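PDB 6VH5: prephenate dehydratase:Amino acid-binding ACT from Brucella abortus, which probably catalyses the decarboxylating dehydration of prephenate to phenylpyruvate in phenylalanine biosynthesis, and binds phenylalanine at its ACT domain. Local coordinates for residues T39-M44 and E100-P104; M72-T78 and N192-V198. All coordinates share one frame; numbering follows the deposited sequence.

Contact 1 of 2, residues T39-M44 and E100-P104; sequences TACRNM and EYFLP
A helix packed on an edge strand of the catalytic domain's central sheet makes this contact, with Tyr101 of the strand set against the last turns of the helix and touched obliquely by Ala40, Asn43 and Met44. The segment axes come within 9.4 Å, and their directions differ by 116°, so the strand runs across the helix rather than along it. Tyr101 has its CG anti to the backbone N (chi1 -173°), which throws the ring over toward the helix. Low on the ring, Ala40 CB sits 3.8 Å from Tyr101 CD2. Farther out, Asn43 meets the phenol end: Asn43 ND2 donates to Tyr101 OH over 3.1 Å, in a moderately bent bond. The hydroxyl lies close to the amide plane, while amide and ring are turned 67° from each other, and Asn43 CB also presses on the phenol oxygen. On the other flank Met44, fully extended, slides past the tyrosine in the opposite direction. Met44 SD rests 3.8 Å from Tyr101 CB. The same sulfur is 5.0 Å from the centroid of the Tyr101 ring, an oblique Met-aromatic contact. Beyond it, Met44 CE goes on to touch Glu100 O at 3.4 Å. Leu103, two residues along on the same side of the strand, completes the patch by laying CD1 against Thr39 CG2 (4.1 Å), the two side chains crossing nearly at a right angle. Ala40 also touches Phe196 and Met44 touches Val198 of strand 193-200, and Ala40 and Cys41 reach Met72 of strand 70-77. Thr39 separately meets Leu172 of helix 171-176.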
ATOM      1  N   THR A  39       1.147  -8.233 -18.228  1.00 64.91           N
ATOM      2  CA  THR A  39       1.951  -7.514 -19.214  1.00 63.81           C
ATOM      3  C   THR A  39       3.425  -7.498 -18.817  1.00 54.27           C
ATOM      4  O   THR A  39       4.306  -7.744 -19.651  1.00 50.99           O
ATOM      5  CB  THR A  39       1.430  -6.081 -19.357  1.00 62.53           C
ATOM      6  OG1 THR A  39       0.044  -6.110 -19.721  1.00 69.58           O
ATOM      7  CG2 THR A  39       2.231  -5.293 -20.404  1.00 49.28           C
ATOM      8  N   ALA A  40       3.709  -7.251 -17.541  1.00 45.28           N
ATOM      9  CA  ALA A  40       5.097  -7.264 -17.088  1.00 48.39           C
ATOM     10  C   ALA A  40       5.732  -8.643 -17.281  1.00 51.36           C
ATOM     11  O   ALA A  40       6.853  -8.749 -17.795  1.00 51.53           O
ATOM     12  CB  ALA A  40       5.170  -6.816 -15.629  1.00 40.37           C
ATOM     13  N   CYS A  41       5.015  -9.714 -16.921  1.00 54.83           N
ATOM     14  CA  CYS A  41       5.555 -11.064 -17.102  1.00 53.66           C
ATOM     15  C   CYS A  41       5.924 -11.311 -18.562  1.00 61.05           C
ATOM     16  O   CYS A  41       7.001 -11.839 -18.865  1.00 59.96           O
ATOM     17  CB  CYS A  41       4.543 -12.119 -16.641  1.00 47.01           C
ATOM     18  SG  CYS A  41       4.051 -12.126 -14.899  1.00 46.35           S
ATOM     19  N   ARG A  42       5.033 -10.925 -19.485  1.00 58.26           N
ATOM     20  CA  ARG A  42       5.269 -11.201 -20.897  1.00 55.58           C
ATOM     21  C   ARG A  42       6.368 -10.321 -21.472  1.00 62.74           C
ATOM     22  O   ARG A  42       7.128 -10.773 -22.337  1.00 66.86           O
ATOM     23  CB  ARG A  42       3.975 -11.020 -21.697  1.00 59.39           C
ATOM     24  CG  ARG A  42       2.912 -12.074 -21.439  1.00 65.59           C
ATOM     25  CD  ARG A  42       1.594 -11.627 -22.038  1.00 72.82           C
ATOM     26  NE  ARG A  42       0.480 -12.470 -21.627  1.00 73.97           N
ATOM     27  CZ  ARG A  42      -0.097 -13.376 -22.411  1.00 77.33           C
ATOM     28  NH1 ARG A  42       0.318 -13.539 -23.664  1.00 78.63           N
ATOM     29  NH2 ARG A  42      -1.105 -14.100 -21.947  1.00 70.40           N
ATOM     30  N   ASN A  43       6.474  -9.073 -21.007  1.00 58.31           N
ATOM     31  CA  ASN A  43       7.514  -8.195 -21.529  1.00 64.32           C
ATOM     32  C   ASN A  43       8.888  -8.646 -21.063  1.00 64.43           C
ATOM     33  O   ASN A  43       9.839  -8.690 -21.854  1.00 69.49           O
ATOM     34  CB  ASN A  43       7.278  -6.750 -21.087  1.00 61.73           C
ATOM     35  CG  ASN A  43       6.025  -6.149 -21.687  1.00 65.33           C
ATOM     36  OD1 ASN A  43       5.338  -6.776 -22.505  1.00 67.75           O
ATOM     37  ND2 ASN A  43       5.737  -4.908 -21.307  1.00 57.92           N
ATOM     38  N   MET A  44       9.008  -9.005 -19.787  1.00 60.58           N
ATOM     39  CA  MET A  44      10.315  -9.302 -19.215  1.00 60.41           C
ATOM     40  C   MET A  44      10.725 -10.751 -19.416  1.00 59.08           C
ATOM     41  O   MET A  44      11.906 -11.026 -19.662  1.00 57.95           O
ATOM     42  CB  MET A  44      10.323  -8.971 -17.725  1.00 55.79           C
ATOM     43  CG  MET A  44      11.708  -9.007 -17.126  1.00 58.61           C
ATOM     44  SD  MET A  44      11.747  -8.352 -15.452  1.00 57.96           S
ATOM     45  CE  MET A  44      13.499  -8.510 -15.099  1.00 49.41           C
ATOM     46  N   GLU A 100      13.921  -6.597 -11.274  1.00 52.15           N
ATOM     47  CA  GLU A 100      12.918  -5.557 -11.126  1.00 56.28           C
ATOM     48  C   GLU A 100      12.407  -5.193 -12.512  1.00 51.98           C
ATOM     49  O   GLU A 100      13.010  -5.539 -13.530  1.00 52.27           O
ATOM     50  CB  GLU A 100      13.478  -4.311 -10.386  1.00 57.34           C
ATOM     51  CG  GLU A 100      14.533  -3.506 -11.142  1.00 50.61           C
ATOM     52  CD  GLU A 100      14.931  -2.186 -10.440  1.00 58.71           C
ATOM     53  OE1 GLU A 100      14.394  -1.872  -9.347  1.00 55.36           O
ATOM     54  OE2 GLU A 100      15.784  -1.451 -10.995  1.00 55.36           O
ATOM     55  N   TYR A 101      11.262  -4.525 -12.554  1.00 50.42           N
ATOM     56  CA  TYR A 101      10.701  -4.130 -13.841  1.00 55.17           C
ATOM     57  C   TYR A 101       9.849  -2.887 -13.651  1.00 56.71           C
ATOM     58  O   TYR A 101       9.080  -2.799 -12.687  1.00 46.51           O
ATOM     59  CB  TYR A 101       9.870  -5.250 -14.485  1.00 57.41           C
ATOM     60  CG  TYR A 101       9.435  -4.910 -15.898  1.00 60.74           C
ATOM     61  CD1 TYR A 101      10.329  -4.997 -16.961  1.00 62.78           C
ATOM     62  CD2 TYR A 101       8.140  -4.473 -16.165  1.00 58.33           C
ATOM     63  CE1 TYR A 101       9.942  -4.672 -18.253  1.00 56.61           C
ATOM     64  CE2 TYR A 101       7.744  -4.137 -17.455  1.00 50.59           C
ATOM     65  CZ  TYR A 101       8.650  -4.247 -18.489  1.00 50.99           C
ATOM     66  OH  TYR A 101       8.267  -3.919 -19.761  1.00 59.91           O
ATOM     67  N   PHE A 102       9.986  -1.939 -14.574  1.00 58.55           N
ATOM     68  CA  PHE A 102       9.227  -0.692 -14.554  1.00 64.99           C
ATOM     69  C   PHE A 102       8.317  -0.651 -15.770  1.00 62.14           C
ATOM     70  O   PHE A 102       8.794  -0.631 -16.911  1.00 65.63           O
ATOM     71  CB  PHE A 102      10.166   0.521 -14.538  1.00 66.80           C
ATOM     72  CG  PHE A 102      10.961   0.646 -13.270  1.00 68.51           C
ATOM     73  CD1 PHE A 102      12.100  -0.121 -13.070  1.00 67.93           C
ATOM     74  CD2 PHE A 102      10.572   1.536 -12.279  1.00 61.09           C
ATOM     75  CE1 PHE A 102      12.830  -0.012 -11.903  1.00 64.98           C
ATOM     76  CE2 PHE A 102      11.297   1.651 -11.106  1.00 57.89           C
ATOM     77  CZ  PHE A 102      12.427   0.876 -10.918  1.00 60.75           C
ATOM     78  N   LEU A 103       7.012  -0.616 -15.528  1.00 59.38           N
ATOM     79  CA  LEU A 103       6.029  -0.643 -16.610  1.00 65.79           C
ATOM     80  C   LEU A 103       5.200   0.636 -16.644  1.00 59.03           C
ATOM     81  O   LEU A 103       4.510   0.953 -15.660  1.00 53.45           O
ATOM     82  CB  LEU A 103       5.126  -1.872 -16.481  1.00 61.95           C
ATOM     83  CG  LEU A 103       3.942  -1.927 -17.439  1.00 63.44           C
ATOM     84  CD1 LEU A 103       4.428  -2.229 -18.836  1.00 64.23           C
ATOM     85  CD2 LEU A 103       3.003  -3.037 -16.977  1.00 63.29           C
ATOM     86  N   PRO A 104       5.241   1.405 -17.729  1.00 64.23           N
ATOM     87  CA  PRO A 104       4.295   2.527 -17.876  1.00 62.78           C
ATOM     88  C   PRO A 104       2.862   2.015 -17.977  1.00 54.44           C
ATOM     89  O   PRO A 104       2.555   1.147 -18.796  1.00 55.39           O
ATOM     90  CB  PRO A 104       4.746   3.205 -19.175  1.00 55.58           C
ATOM     91  CG  PRO A 104       6.189   2.789 -19.334  1.00 60.98           C
ATOM     92  CD  PRO A 104       6.260   1.385 -18.790  1.00 62.85           C
TER

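Contact 2 of 2, residues M72-T78 and N192-V198; sequences MIPIENT and NVTRFVV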
ATOM      1  N   MET A  72       5.891 -12.259 -10.116  1.00 57.26           N
ATOM      2  CA  MET A  72       5.982 -10.868 -10.552  1.00 55.81           C
ATOM      3  C   MET A  72       5.055 -10.034  -9.674  1.00 58.19           C
ATOM      4  O   MET A  72       3.830 -10.078  -9.840  1.00 62.61           O
ATOM      5  CB  MET A  72       5.622 -10.743 -12.032  1.00 49.52           C
ATOM      6  CG  MET A  72       5.707  -9.327 -12.588  1.00 53.80           C
ATOM      7  SD  MET A  72       7.374  -8.691 -12.924  1.00 52.37           S
ATOM      8  CE  MET A  72       7.812  -9.611 -14.396  1.00 54.42           C
ATOM      9  N   ILE A  73       5.638  -9.252  -8.770  1.00 53.37           N
ATOM     10  CA  ILE A  73       4.908  -8.579  -7.702  1.00 55.97           C
ATOM     11  C   ILE A  73       5.099  -7.073  -7.829  1.00 60.93           C
ATOM     12  O   ILE A  73       6.234  -6.597  -7.863  1.00 53.89           O
ATOM     13  CB  ILE A  73       5.359  -9.045  -6.309  1.00 58.17           C
ATOM     14  CG1 ILE A  73       5.227 -10.570  -6.181  1.00 61.84           C
ATOM     15  CG2 ILE A  73       4.594  -8.273  -5.233  1.00 49.73           C
ATOM     16  CD1 ILE A  73       3.836 -11.094  -6.436  1.00 55.58           C
ATOM     17  N   PRO A  74       4.026  -6.288  -7.907  1.00 65.39           N
ATOM     18  CA  PRO A  74       4.171  -4.828  -7.884  1.00 59.04           C
ATOM     19  C   PRO A  74       4.417  -4.322  -6.472  1.00 58.28           C
ATOM     20  O   PRO A  74       3.806  -4.792  -5.508  1.00 63.86           O
ATOM     21  CB  PRO A  74       2.819  -4.335  -8.418  1.00 63.06           C
ATOM     22  CG  PRO A  74       1.859  -5.418  -8.051  1.00 62.58           C
ATOM     23  CD  PRO A  74       2.634  -6.708  -8.160  1.00 62.15           C
ATOM     24  N   ILE A  75       5.338  -3.366  -6.348  1.00 50.91           N
ATOM     25  CA  ILE A  75       5.629  -2.783  -5.042  1.00 52.90           C
ATOM     26  C   ILE A  75       5.576  -1.267  -5.035  1.00 55.09           C
ATOM     27  O   ILE A  75       5.445  -0.667  -3.953  1.00 58.28           O
ATOM     28  CB  ILE A  75       6.987  -3.278  -4.502  1.00 57.65           C
ATOM     29  CG1 ILE A  75       8.132  -2.836  -5.407  1.00 59.50           C
ATOM     30  CG2 ILE A  75       6.969  -4.815  -4.372  1.00 53.83           C
ATOM     31  CD1 ILE A  75       9.482  -2.938  -4.724  1.00 64.20           C
ATOM     32  N   GLU A  76       5.664  -0.596  -6.180  1.00 58.52           N
ATOM     33  CA  GLU A  76       5.526   0.852  -6.243  1.00 62.95           C
ATOM     34  C   GLU A  76       4.634   1.219  -7.420  1.00 60.16           C
ATOM     35  O   GLU A  76       4.747   0.628  -8.498  1.00 59.30           O
ATOM     36  CB  GLU A  76       6.879   1.552  -6.396  1.00 56.12           C
ATOM     37  CG  GLU A  76       7.787   1.396  -5.204  1.00 64.72           C
ATOM     38  CD  GLU A  76       9.204   1.824  -5.502  1.00 62.32           C
ATOM     39  OE1 GLU A  76       9.398   2.570  -6.479  1.00 61.42           O
ATOM     40  OE2 GLU A  76      10.124   1.372  -4.791  1.00 57.70           O
ATOM     41  N   ASN A  77       3.728   2.169  -7.196  1.00 59.37           N
ATOM     42  CA  ASN A  77       2.922   2.755  -8.263  1.00 48.38           C
ATOM     43  C   ASN A  77       2.798   4.255  -8.055  1.00 56.84           C
ATOM     44  O   ASN A  77       2.458   4.702  -6.957  1.00 67.64           O
ATOM     45  CB  ASN A  77       1.524   2.142  -8.326  1.00 49.78           C
ATOM     46  CG  ASN A  77       0.638   2.880  -9.304  1.00 53.59           C
ATOM     47  OD1 ASN A  77      -0.185   3.715  -8.913  1.00 50.27           O
ATOM     48  ND2 ASN A  77       0.823   2.600 -10.585  1.00 48.49           N
ATOM     49  N   THR A  78       3.015   5.019  -9.132  1.00 62.54           N
ATOM     50  CA  THR A  78       3.086   6.480  -9.049  1.00 59.44           C
ATOM     51  C   THR A  78       1.768   7.134  -8.623  1.00 59.73           C
ATOM     52  O   THR A  78       1.789   8.184  -7.975  1.00 58.23           O
ATOM     53  CB  THR A  78       3.547   7.041 -10.392  1.00 68.14           C
ATOM     54  OG1 THR A  78       4.824   6.480 -10.725  1.00 73.17           O
ATOM     55  CG2 THR A  78       3.686   8.544 -10.323  1.00 84.48           C
ATOM     56  N   ASN A 192       2.144   7.434 -15.166  1.00 71.25           N
ATOM     57  CA  ASN A 192       1.676   6.450 -14.207  1.00 66.76           C
ATOM     58  C   ASN A 192       2.525   5.204 -14.421  1.00 64.73           C
ATOM     59  O   ASN A 192       2.447   4.575 -15.481  1.00 58.08           O
ATOM     60  CB  ASN A 192       0.191   6.167 -14.401  1.00 64.20           C
ATOM     61  CG  ASN A 192      -0.358   5.229 -13.353  1.00 63.88           C
ATOM     62  OD1 ASN A 192       0.336   4.865 -12.405  1.00 70.36           O
ATOM     63  ND2 ASN A 192      -1.615   4.872 -13.489  1.00 60.00           N
ATOM     64  N   VAL A 193       3.401   4.909 -13.458  1.00 67.51           N
ATOM     65  CA  VAL A 193       4.370   3.822 -13.562  1.00 64.65           C
ATOM     66  C   VAL A 193       4.226   2.881 -12.373  1.00 60.26           C
ATOM     67  O   VAL A 193       3.999   3.323 -11.241  1.00 59.98           O
ATOM     68  CB  VAL A 193       5.807   4.372 -13.644  1.00 68.81           C
ATOM     69  CG1 VAL A 193       6.780   3.257 -13.963  1.00 72.60           C
ATOM     70  CG2 VAL A 193       5.880   5.457 -14.700  1.00 66.06           C
ATOM     71  N   THR A 194       4.343   1.583 -12.634  1.00 52.86           N
ATOM     72  CA  THR A 194       4.377   0.563 -11.594  1.00 61.09           C
ATOM     73  C   THR A 194       5.748  -0.101 -11.571  1.00 53.57           C
ATOM     74  O   THR A 194       6.304  -0.432 -12.627  1.00 50.68           O
ATOM     75  CB  THR A 194       3.287  -0.505 -11.791  1.00 60.14           C
ATOM     76  OG1 THR A 194       2.010   0.039 -11.445  1.00 58.56           O
ATOM     77  CG2 THR A 194       3.563  -1.715 -10.883  1.00 43.97           C
ATOM     78  N   ARG A 195       6.299  -0.276 -10.376  1.00 51.28           N
ATOM     79  CA  ARG A 195       7.566  -0.975 -10.205  1.00 45.18           C
ATOM     80  C   ARG A 195       7.297  -2.376  -9.679  1.00 50.21           C
ATOM     81  O   ARG A 195       6.687  -2.546  -8.613  1.00 50.62           O
ATOM     82  CB  ARG A 195       8.501  -0.225  -9.264  1.00 45.63           C
ATOM     83  CG  ARG A 195       9.737  -1.044  -8.875  1.00 50.40           C
ATOM     84  CD  ARG A 195      10.709  -0.221  -8.006  1.00 58.16           C
ATOM     85  NE  ARG A 195      11.971  -0.929  -7.867  1.00 58.67           N
ATOM     86  CZ  ARG A 195      12.627  -1.102  -6.729  1.00 51.78           C
ATOM     87  NH1 ARG A 195      12.163  -0.592  -5.597  1.00 51.74           N
ATOM     88  NH2 ARG A 195      13.755  -1.785  -6.733  1.00 47.59           N
ATOM     89  N   PHE A 196       7.774  -3.372 -10.408  1.00 45.01           N
ATOM     90  CA  PHE A 196       7.692  -4.741  -9.939  1.00 51.94           C
ATOM     91  C   PHE A 196       9.057  -5.208  -9.445  1.00 47.97           C
ATOM     92  O   PHE A 196      10.098  -4.675  -9.838  1.00 46.67           O
ATOM     93  CB  PHE A 196       7.208  -5.682 -11.047  1.00 57.04           C
ATOM     94  CG  PHE A 196       5.878  -5.323 -11.625  1.00 58.82           C
ATOM     95  CD1 PHE A 196       5.774  -4.367 -12.627  1.00 61.43           C
ATOM     96  CD2 PHE A 196       4.729  -5.958 -11.188  1.00 61.12           C
ATOM     97  CE1 PHE A 196       4.550  -4.045 -13.173  1.00 58.57           C
ATOM     98  CE2 PHE A 196       3.496  -5.640 -11.729  1.00 64.83           C
ATOM     99  CZ  PHE A 196       3.405  -4.682 -12.722  1.00 62.33           C
ATOM    100  N   VAL A 197       9.031  -6.222  -8.579  1.00 48.85           N
ATOM    101  CA  VAL A 197      10.208  -7.012  -8.235  1.00 59.60           C
ATOM    102  C   VAL A 197       9.913  -8.458  -8.609  1.00 63.07           C
ATOM    103  O   VAL A 197       8.781  -8.927  -8.462  1.00 55.64           O
ATOM    104  CB  VAL A 197      10.590  -6.910  -6.745  1.00 59.30           C
ATOM    105  CG1 VAL A 197      11.215  -5.546  -6.444  1.00 62.40           C
ATOM    106  CG2 VAL A 197       9.369  -7.165  -5.880  1.00 54.17           C
ATOM    107  N   VAL A 198      10.926  -9.143  -9.119  1.00 64.65           N
ATOM    108  CA  VAL A 198      10.828 -10.547  -9.494  1.00 61.51           C
ATOM    109  C   VAL A 198      11.329 -11.385  -8.324  1.00 61.09           C
ATOM    110  O   VAL A 198      12.468 -11.216  -7.881  1.00 59.18           O
ATOM    111  CB  VAL A 198      11.645 -10.818 -10.765  1.00 62.84           C
ATOM    112  CG1 VAL A 198      11.385 -12.219 -11.295  1.00 72.01           C
ATOM    113  CG2 VAL A 198      11.332  -9.752 -11.813  1.00 53.70           C
TER
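The ring of Phe196 fills a hollow made by Met72 and Pro74 of the facing strand and by Thr194 on its own. Pro74 CB lies 3.6 Å from Phe196 CE2, and Thr194 CG2 rides over one face of the ring, offset toward the rim, while also touching Pro74 CB. Met72 bends at chi2 (76°) and again at chi3, curling Met72 SD in against Phe196 CB (3.6 Å) and obliquely beside the ring, a Met-aromatic contact. The two strands are antiparallel neighbours in the central sheet of the prephenate dehydratase domain, interrupted by a classic beta bulge: Ile75 and Glu76 both face Arg195, whose carbonyl O takes both their N-H groups, Ile75 N at 2.8 Å and Glu76 N at 3.3 Å. On the other side of the sheet, Ile75 drops CD1 over one face of the Arg195 guanidinium and against Val197 CG1 (3.6 Å). Glu76 and Arg195 run side by side in the same direction, and Arg195 NH1 forms a salt bridge with Glu76 OE2 at 2.9 Å, reaching it from above the carboxylate plane although the oxygen lies near the guanidinium plane. Lys246 also pairs with Glu76; Asp264 shares Arg195 NH1, while Glu100 takes NH2. Back on the Phe196 side, Asn77 swings its amide across Thr194, predicted to be essential for activity. Asn77 ND2 gives one bond to Thr194 OG1 (3.0 Å) and another to Asn192 OD1 (2.9 Å), while its OD1 accepts from the backbone of Leu79 and Gly81. Thr78 N donates to Val193 O, and Thr78 O is bonded by Tyr250 of the second subunit.

In the fold
Contacts 1 and 2 have centres about 9 Å apart and share one mixed sheet, in which strand 193-200 lies between strands 70-77 and 96-104. Along the chain their segments alternate: 39-44, 72-78, 100-104, then 192-198 after a long excursion through the second sheet. The late strand thus returns to be inserted between two early ones. The two contacts meet directly where Tyr101 O probably accepts a hydrogen bond from Phe196 N, joining strand 96-104 to its neighbour 193-200. Helix 36-44 touches all three strands, in the lobe that carries Thr194, the predicted activity site.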